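Local coordinates for homoserine dehydrogenase (Thermoplasma acidophilum, PDB 3ING), which probably catalyses the NADP-dependent interconversion of aspartate semialdehyde and homoserine on the route to threonine and methionine, at residues L52-S55 with S56-N60. Sequence-based numbering, arbitrary orientation.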
# COMPACT_ATOMS: atom_id res chain seq x y z
N LEU A 52 -4.13 -20.75 -25.45
CA LEU A 52 -2.72 -21.10 -25.29
C LEU A 52 -2.58 -21.83 -23.96
O LEU A 52 -3.16 -21.41 -22.93
CB LEU A 52 -1.80 -19.87 -25.28
CG LEU A 52 -1.41 -19.12 -26.59
CD1 LEU A 52 -0.36 -18.03 -26.34
CD2 LEU A 52 -0.89 -20.06 -27.64
N ASP A 53 -1.77 -22.88 -23.95
CA ASP A 53 -1.59 -23.71 -22.75
C ASP A 53 -0.36 -23.25 -21.99
O ASP A 53 0.77 -23.63 -22.30
CB ASP A 53 -1.52 -25.16 -23.18
CG ASP A 53 -1.37 -26.11 -22.02
OD1 ASP A 53 -0.96 -25.71 -20.91
OD2 ASP A 53 -1.62 -27.30 -22.23
N ILE A 54 -0.60 -22.46 -20.94
CA ILE A 54 0.47 -21.78 -20.22
C ILE A 54 1.44 -22.73 -19.55
O ILE A 54 2.64 -22.53 -19.65
CB ILE A 54 -0.10 -20.79 -19.13
CG1 ILE A 54 -0.91 -19.66 -19.79
CG2 ILE A 54 1.00 -20.21 -18.31
CD1 ILE A 54 -1.82 -18.86 -18.77
N SER A 55 0.94 -23.75 -18.87
CA SER A 55 1.86 -24.67 -18.20
C SER A 55 2.70 -25.39 -19.23
O SER A 55 3.85 -25.69 -18.98
CB SER A 55 1.12 -25.65 -17.29
OG SER A 55 0.23 -26.40 -18.03
N SER A 56 2.13 -25.66 -20.39
CA SER A 56 2.90 -26.28 -21.44
C SER A 56 3.99 -25.34 -21.96
O SER A 56 5.11 -25.77 -22.24
CB SER A 56 2.00 -26.72 -22.57
OG SER A 56 2.69 -27.66 -23.32
N ILE A 57 3.67 -24.06 -22.07
CA ILE A 57 4.66 -23.08 -22.50
C ILE A 57 5.76 -22.94 -21.45
O ILE A 57 6.94 -22.84 -21.78
CB ILE A 57 4.01 -21.72 -22.80
CG1 ILE A 57 3.16 -21.84 -24.09
CG2 ILE A 57 5.07 -20.64 -22.91
CD1 ILE A 57 2.22 -20.69 -24.34
N ILE A 58 5.38 -22.91 -20.17
CA ILE A 58 6.37 -22.84 -19.10
C ILE A 58 7.33 -24.05 -19.18
O ILE A 58 8.56 -23.90 -19.14
CB ILE A 58 5.70 -22.80 -17.73
CG1 ILE A 58 4.97 -21.47 -17.52
CG2 ILE A 58 6.75 -23.00 -16.62
CD1 ILE A 58 3.96 -21.54 -16.35
N SER A 59 6.76 -25.24 -19.33
CA SER A 59 7.54 -26.44 -19.39
C SER A 59 8.51 -26.43 -20.58
O SER A 59 9.68 -26.82 -20.43
CB SER A 59 6.62 -27.66 -19.41
OG SER A 59 7.33 -28.84 -19.70
N ASN A 60 8.03 -26.00 -21.75
CA ASN A 60 8.85 -25.94 -22.94
C ASN A 60 9.99 -24.92 -22.82
O ASN A 60 11.10 -25.17 -23.27
CB ASN A 60 8.02 -25.61 -24.18
CG ASN A 60 8.79 -25.84 -25.47
OD1 ASN A 60 9.09 -24.90 -26.22
ND2 ASN A 60 9.15 -27.08 -25.72
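Asp53 and Ser56 meet where the chain enters the first turn of helix 54-64: Ile57 N donates to Asp53 O (2.9 Å), and the i to i+4 ladder goes on from Ile58 N to Ile54 O (2.8 Å) and from Ser59 N to Ser55 O (3.0 Å). Asp53 is the N-cap residue, and its carboxylate makes the capping bond. With CG anti to the backbone N (chi1 -179°), the side chain folds back over the helix start, and Asp53 OD1 accepts a hydrogen bond from Ser56 N at 3.1 Å. The N-H points fairly straight at OD1 (160°) but reaches it from above the carboxylate plane, 62° out of it. The flat group also lies against the Ser56 methylene, with Asp53 CG 3.5 Å from Ser56 CB. Ser55 OG, on the same polar side, stands 3.2 Å from Asp53 OD1.

Apolar branches gather on another face. Ile58 carries CG1 beside its backbone N, which lays that branch back along the preceding turn: CG1 rests over Ile54 O, and Ile58 CD1 meets Ile54 CG2 at 3.8 Å, the two side chains slanting across one another. Ile57 sends CD1 back to Leu52 CB, a looser touch of 4.2 Å between the N' and N4 positions, as in a hydrophobic staple. Ile54 packs on Leu20 and Ile23 of helix 14-29 and on Val37 of strand 34-41, while Ile57 rests on Val40, so this face packs the helix against helix 14-29 and strand 34-41 within the Rossmann-type NAD-binding domain. Ile57 lies near Thr12 and Lys61, both NADPH-binding residues. The capping carboxylate occupies one of the first-turn amides, which lack carbonyl partners within the helix, and its negative charge probably interacts favourably with the positive end of the helix dipole.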